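Local atomic coordinates of D-ribulose-5-phosphate 3-epimerase, putative (PDB entry 1TQX), a protein that probably catalyses the interconversion of D-ribulose 5-phosphate and D-xylulose 5-phosphate, using a bound divalent metal ion. Residues K84-E98 against L115-K129. Numbering follows the deposited sequence.
Sequences KTSNQLTFHFEALNE and LWCGISIKPKTDVQK
Strands 88-92 and 116-121 lie side by side as parallel neighbours in the TIM barrel of this epimerase, the two strands of a beta-alpha-beta unit whose linking helix, 100-111, packs outside them. Backbone bonds run from W116 N to N87 O at the start of the ladder through to F93 N and S120 O, 2.9 Å apart at its end. On the helix-facing side, F91 holds CG between its backbone N and carbonyl carbon (chi1 65°), which brings CE1 to 3.9 Å from I119 CD1, while CE2 lies 3.7 Å from C117 SG; the same I119 methyl also touches the F93 ring. On the barrel-interior side, S120 CB sits over one face of the H92 imidazole, a CH-pi contact 3.7 Å from the ring centroid. H92 is a second-shell residue: NE2 hydrogen-bonds to the zinc ligand H70, and ND1 donates a hydrogen bond to E94 OE1, which lies near the ring plane. Bonds at both nitrogens probably fix the ring's rotation. Just past the strands, E94 ties down the K122-T125 beta turn. Its chain bends at chi2 (85°), and OE2 takes two bonds: K122 N at 2.8 Å on the syn side, and T125 OG1 at 2.6 Å on the anti lone pair.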
loop_
_atom_site.group_PDB
_atom_site.type_symbol
_atom_site.label_atom_id
_atom_site.label_comp_id
_atom_site.label_asym_id
_atom_site.label_seq_id
_atom_site.Cartn_x
_atom_site.Cartn_y
_atom_site.Cartn_z
ATOM N N LYS A 84 0.111 -14.646 8.472
ATOM C CA LYS A 84 1.526 -14.950 8.670
ATOM C C LYS A 84 2.296 -15.222 7.380
ATOM O O LYS A 84 3.511 -15.030 7.340
ATOM C CB LYS A 84 1.695 -16.165 9.593
ATOM C CG LYS A 84 1.172 -15.992 11.020
ATOM C CD LYS A 84 1.547 -17.224 11.857
ATOM C CE LYS A 84 0.919 -17.211 13.235
ATOM N NZ LYS A 84 -0.544 -17.516 13.209
ATOM N N THR A 85 1.611 -15.679 6.334
ATOM C CA THR A 85 2.305 -15.972 5.086
ATOM C C THR A 85 2.465 -14.765 4.159
ATOM O O THR A 85 3.083 -14.887 3.105
ATOM C CB THR A 85 1.622 -17.121 4.290
ATOM O OG1 THR A 85 0.291 -16.731 3.922
ATOM C CG2 THR A 85 1.573 -18.403 5.132
ATOM N N SER A 86 1.916 -13.612 4.544
ATOM C CA SER A 86 2.056 -12.404 3.728
ATOM C C SER A 86 3.431 -11.777 3.970
ATOM O O SER A 86 4.244 -12.343 4.705
ATOM C CB SER A 86 0.936 -11.407 4.048
ATOM O OG SER A 86 -0.296 -11.855 3.492
ATOM N N ASN A 87 3.700 -10.620 3.364
ATOM C CA ASN A 87 5.006 -9.975 3.518
ATOM C C ASN A 87 4.996 -8.656 4.291
ATOM O O ASN A 87 5.912 -8.379 5.068
ATOM C CB ASN A 87 5.643 -9.777 2.142
ATOM C CG ASN A 87 6.108 -11.077 1.538
ATOM O OD1 ASN A 87 7.091 -11.670 1.995
ATOM N ND2 ASN A 87 5.399 -11.547 0.522
ATOM N N GLN A 88 3.981 -7.832 4.061
ATOM C CA GLN A 88 3.853 -6.586 4.797
ATOM C C GLN A 88 2.407 -6.364 5.171
ATOM O O GLN A 88 1.506 -6.619 4.370
ATOM C CB GLN A 88 4.335 -5.376 3.988
ATOM C CG GLN A 88 4.021 -4.050 4.687
ATOM C CD GLN A 88 4.700 -2.852 4.041
ATOM O OE1 GLN A 88 5.703 -2.353 4.541
ATOM N NE2 GLN A 88 4.155 -2.393 2.921
ATOM N N LEU A 89 2.193 -5.903 6.398
ATOM C CA LEU A 89 0.859 -5.595 6.880
ATOM C C LEU A 89 0.859 -4.105 7.180
ATOM O O LEU A 89 1.683 -3.616 7.958
ATOM C CB LEU A 89 0.530 -6.382 8.157
ATOM C CG LEU A 89 0.524 -7.912 8.075
ATOM C CD1 LEU A 89 -0.004 -8.475 9.410
ATOM C CD2 LEU A 89 -0.349 -8.392 6.915
ATOM N N THR A 90 -0.053 -3.382 6.542
ATOM C CA THR A 90 -0.161 -1.940 6.732
ATOM C C THR A 90 -1.487 -1.615 7.407
ATOM O O THR A 90 -2.553 -1.929 6.875
ATOM C CB THR A 90 -0.089 -1.201 5.369
ATOM O OG1 THR A 90 1.192 -1.433 4.772
ATOM C CG2 THR A 90 -0.299 0.305 5.547
ATOM N N PHE A 91 -1.427 -1.004 8.588
ATOM C CA PHE A 91 -2.653 -0.649 9.293
ATOM C C PHE A 91 -2.817 0.864 9.301
ATOM O O PHE A 91 -1.871 1.597 9.000
ATOM C CB PHE A 91 -2.636 -1.206 10.731
ATOM C CG PHE A 91 -1.567 -0.618 11.610
ATOM C CD1 PHE A 91 -1.805 0.546 12.340
ATOM C CD2 PHE A 91 -0.328 -1.243 11.732
ATOM C CE1 PHE A 91 -0.823 1.078 13.182
ATOM C CE2 PHE A 91 0.660 -0.715 12.573
ATOM C CZ PHE A 91 0.408 0.446 13.296
ATOM N N HIS A 92 -4.020 1.332 9.625
ATOM C CA HIS A 92 -4.285 2.763 9.651
ATOM C C HIS A 92 -4.052 3.428 10.996
ATOM O O HIS A 92 -4.470 2.927 12.035
ATOM C CB HIS A 92 -5.714 3.045 9.174
ATOM C CG HIS A 92 -5.818 3.244 7.693
ATOM N ND1 HIS A 92 -5.634 4.474 7.095
ATOM C CD2 HIS A 92 -5.979 2.355 6.684
ATOM C CE1 HIS A 92 -5.670 4.333 5.783
ATOM N NE2 HIS A 92 -5.875 3.056 5.507
ATOM N N PHE A 93 -3.368 4.568 10.950
ATOM C CA PHE A 93 -3.073 5.370 12.131
ATOM C C PHE A 93 -4.414 5.679 12.797
ATOM O O PHE A 93 -4.536 5.643 14.023
ATOM C CB PHE A 93 -2.364 6.660 11.677
ATOM C CG PHE A 93 -1.953 7.594 12.796
ATOM C CD1 PHE A 93 -1.114 7.169 13.822
ATOM C CD2 PHE A 93 -2.345 8.932 12.767
ATOM C CE1 PHE A 93 -0.666 8.068 14.799
ATOM C CE2 PHE A 93 -1.900 9.834 13.740
ATOM C CZ PHE A 93 -1.059 9.397 14.753
ATOM N N GLU A 94 -5.424 5.954 11.973
ATOM C CA GLU A 94 -6.756 6.286 12.474
ATOM C C GLU A 94 -7.488 5.114 13.118
ATOM O O GLU A 94 -8.345 5.313 13.978
ATOM C CB GLU A 94 -7.628 6.865 11.351
ATOM C CG GLU A 94 -7.030 8.083 10.648
ATOM C CD GLU A 94 -6.085 7.701 9.526
ATOM O OE1 GLU A 94 -5.853 6.490 9.337
ATOM O OE2 GLU A 94 -5.576 8.604 8.829
ATOM N N ALA A 95 -7.161 3.895 12.701
ATOM C CA ALA A 95 -7.816 2.715 13.257
ATOM C C ALA A 95 -7.471 2.548 14.738
ATOM O O ALA A 95 -8.226 1.930 15.491
ATOM C CB ALA A 95 -7.405 1.467 12.474
ATOM N N LEU A 96 -6.327 3.090 15.144
ATOM C CA LEU A 96 -5.889 3.022 16.533
ATOM C C LEU A 96 -6.050 4.378 17.215
ATOM O O LEU A 96 -5.270 4.739 18.098
ATOM C CB LEU A 96 -4.427 2.567 16.618
ATOM C CG LEU A 96 -4.201 1.053 16.628
ATOM C CD1 LEU A 96 -4.879 0.432 15.424
ATOM C CD2 LEU A 96 -2.706 0.739 16.628
ATOM N N ASN A 97 -7.060 5.127 16.785
ATOM C CA ASN A 97 -7.360 6.434 17.358
ATOM C C ASN A 97 -6.186 7.411 17.391
ATOM O O ASN A 97 -6.078 8.244 18.294
ATOM C CB ASN A 97 -7.933 6.248 18.766
ATOM C CG ASN A 97 -9.267 5.522 18.755
ATOM O OD1 ASN A 97 -9.728 5.023 19.784
ATOM N ND2 ASN A 97 -9.898 5.468 17.591
ATOM N N GLU A 98 -5.306 7.301 16.403
ATOM C CA GLU A 98 -4.161 8.191 16.289
ATOM C C GLU A 98 -3.269 8.312 17.524
ATOM O O GLU A 98 -2.667 9.360 17.755
ATOM C CB GLU A 98 -4.636 9.587 15.867
ATOM C CG GLU A 98 -5.257 9.617 14.476
ATOM C CD GLU A 98 -5.643 11.011 14.024
ATOM O OE1 GLU A 98 -4.965 11.979 14.424
ATOM O OE2 GLU A 98 -6.613 11.136 13.250
ATOM N N LEU A 115 7.510 -9.739 9.718
ATOM C CA LEU A 115 6.778 -9.112 8.627
ATOM C C LEU A 115 7.159 -7.645 8.557
ATOM O O LEU A 115 7.553 -7.061 9.557
ATOM C CB LEU A 115 5.270 -9.208 8.885
ATOM C CG LEU A 115 4.618 -10.592 8.937
ATOM C CD1 LEU A 115 3.239 -10.493 9.590
ATOM C CD2 LEU A 115 4.515 -11.138 7.535
ATOM N N TRP A 116 7.050 -7.054 7.374
ATOM C CA TRP A 116 7.316 -5.628 7.231
ATOM C C TRP A 116 6.079 -4.956 7.818
ATOM O O TRP A 116 4.985 -5.527 7.775
ATOM C CB TRP A 116 7.439 -5.250 5.756
ATOM C CG TRP A 116 8.830 -5.330 5.208
ATOM C CD1 TRP A 116 9.831 -6.158 5.621
ATOM C CD2 TRP A 116 9.364 -4.563 4.120
ATOM N NE1 TRP A 116 10.960 -5.955 4.858
ATOM C CE2 TRP A 116 10.698 -4.982 3.930
ATOM C CE3 TRP A 116 8.842 -3.562 3.288
ATOM C CZ2 TRP A 116 11.522 -4.435 2.936
ATOM C CZ3 TRP A 116 9.660 -3.016 2.297
ATOM C CH2 TRP A 116 10.987 -3.456 2.132
ATOM N N CYS A 117 6.240 -3.760 8.376
ATOM C CA CYS A 117 5.101 -3.046 8.940
ATOM C C CYS A 117 4.900 -1.700 8.258
ATOM O O CYS A 117 5.830 -0.901 8.127
ATOM C CB CYS A 117 5.272 -2.818 10.447
ATOM S SG CYS A 117 3.942 -1.799 11.186
ATOM N N GLY A 118 3.676 -1.470 7.807
ATOM C CA GLY A 118 3.361 -0.212 7.173
ATOM C C GLY A 118 2.288 0.492 7.980
ATOM O O GLY A 118 1.538 -0.148 8.720
ATOM N N ILE A 119 2.232 1.812 7.871
ATOM C CA ILE A 119 1.201 2.567 8.566
ATOM C C ILE A 119 0.653 3.556 7.544
ATOM O O ILE A 119 1.413 4.173 6.794
ATOM C CB ILE A 119 1.749 3.308 9.819
ATOM C CG1 ILE A 119 0.576 3.845 10.646
ATOM C CG2 ILE A 119 2.675 4.456 9.413
ATOM C CD1 ILE A 119 0.974 4.381 12.018
ATOM N N SER A 120 -0.668 3.683 7.498
ATOM C CA SER A 120 -1.295 4.576 6.541
ATOM C C SER A 120 -2.065 5.724 7.188
ATOM O O SER A 120 -2.553 5.608 8.316
ATOM C CB SER A 120 -2.239 3.774 5.634
ATOM O OG SER A 120 -2.816 4.593 4.628
ATOM N N ILE A 121 -2.145 6.836 6.459
ATOM C CA ILE A 121 -2.876 8.019 6.897
ATOM C C ILE A 121 -3.807 8.474 5.774
ATOM O O ILE A 121 -3.424 8.486 4.603
ATOM C CB ILE A 121 -1.936 9.205 7.260
ATOM C CG1 ILE A 121 -0.881 9.397 6.168
ATOM C CG2 ILE A 121 -1.318 8.986 8.633
ATOM C CD1 ILE A 121 0.025 10.599 6.391
ATOM N N LYS A 122 -5.031 8.841 6.142
ATOM C CA LYS A 122 -6.017 9.305 5.179
ATOM C C LYS A 122 -5.746 10.770 4.807
ATOM O O LYS A 122 -4.995 11.466 5.492
ATOM C CB LYS A 122 -7.425 9.123 5.756
ATOM C CG LYS A 122 -7.749 7.660 6.060
ATOM C CD LYS A 122 -9.233 7.403 6.301
ATOM C CE LYS A 122 -9.718 7.986 7.616
ATOM N NZ LYS A 122 -11.178 7.728 7.837
ATOM N N PRO A 123 -6.351 11.252 3.712
ATOM C CA PRO A 123 -6.162 12.631 3.251
ATOM C C PRO A 123 -6.201 13.735 4.309
ATOM O O PRO A 123 -5.335 14.606 4.325
ATOM C CB PRO A 123 -7.263 12.791 2.207
ATOM C CG PRO A 123 -7.333 11.410 1.608
ATOM C CD PRO A 123 -7.297 10.532 2.836
ATOM N N LYS A 124 -7.195 13.697 5.189
ATOM C CA LYS A 124 -7.329 14.726 6.215
ATOM C C LYS A 124 -6.427 14.584 7.440
ATOM O O LYS A 124 -6.451 15.444 8.318
ATOM C CB LYS A 124 -8.788 14.813 6.678
ATOM C CG LYS A 124 -9.775 15.092 5.553
ATOM C CD LYS A 124 -11.203 15.120 6.076
ATOM C CE LYS A 124 -12.204 15.276 4.945
ATOM N NZ LYS A 124 -13.602 15.244 5.450
ATOM N N THR A 125 -5.628 13.521 7.506
ATOM C CA THR A 125 -4.742 13.317 8.655
ATOM C C THR A 125 -3.363 13.956 8.459
ATOM O O THR A 125 -2.706 13.740 7.442
ATOM C CB THR A 125 -4.567 11.814 8.952
ATOM O OG1 THR A 125 -5.855 11.214 9.118
ATOM C CG2 THR A 125 -3.764 11.608 10.231
ATOM N N ASP A 126 -2.937 14.735 9.448
ATOM C CA ASP A 126 -1.652 15.439 9.428
ATOM C C ASP A 126 -0.460 14.481 9.536
ATOM O O ASP A 126 -0.338 13.752 10.517
ATOM C CB ASP A 126 -1.631 16.440 10.590
ATOM C CG ASP A 126 -0.333 17.224 10.680
ATOM O OD1 ASP A 126 -0.198 18.018 11.636
ATOM O OD2 ASP A 126 0.547 17.055 9.809
ATOM N N VAL A 127 0.419 14.496 8.533
ATOM C CA VAL A 127 1.608 13.630 8.513
ATOM C C VAL A 127 2.532 13.762 9.715
ATOM O O VAL A 127 3.155 12.787 10.136
ATOM C CB VAL A 127 2.526 13.911 7.310
ATOM C CG1 VAL A 127 2.744 12.647 6.517
ATOM C CG2 VAL A 127 1.969 15.029 6.478
ATOM N N GLN A 128 2.658 14.974 10.240
ATOM C CA GLN A 128 3.555 15.205 11.364
ATOM C C GLN A 128 3.192 14.408 12.607
ATOM O O GLN A 128 4.035 14.188 13.475
ATOM C CB GLN A 128 3.626 16.699 11.687
ATOM C CG GLN A 128 4.146 17.529 10.522
ATOM C CD GLN A 128 4.539 18.934 10.931
ATOM O OE1 GLN A 128 5.469 19.130 11.715
ATOM N NE2 GLN A 128 3.828 19.924 10.404
ATOM N N LYS A 129 1.944 13.963 12.690
ATOM C CA LYS A 129 1.514 13.179 13.841
ATOM C C LYS A 129 2.196 11.812 13.859
ATOM O O LYS A 129 2.185 11.128 14.880
ATOM C CB LYS A 129 -0.003 12.984 13.828
ATOM C CG LYS A 129 -0.815 14.232 14.148
ATOM C CD LYS A 129 -2.298 13.951 13.947
ATOM C CE LYS A 129 -3.158 15.193 14.131
ATOM N NZ LYS A 129 -3.705 15.304 15.503
#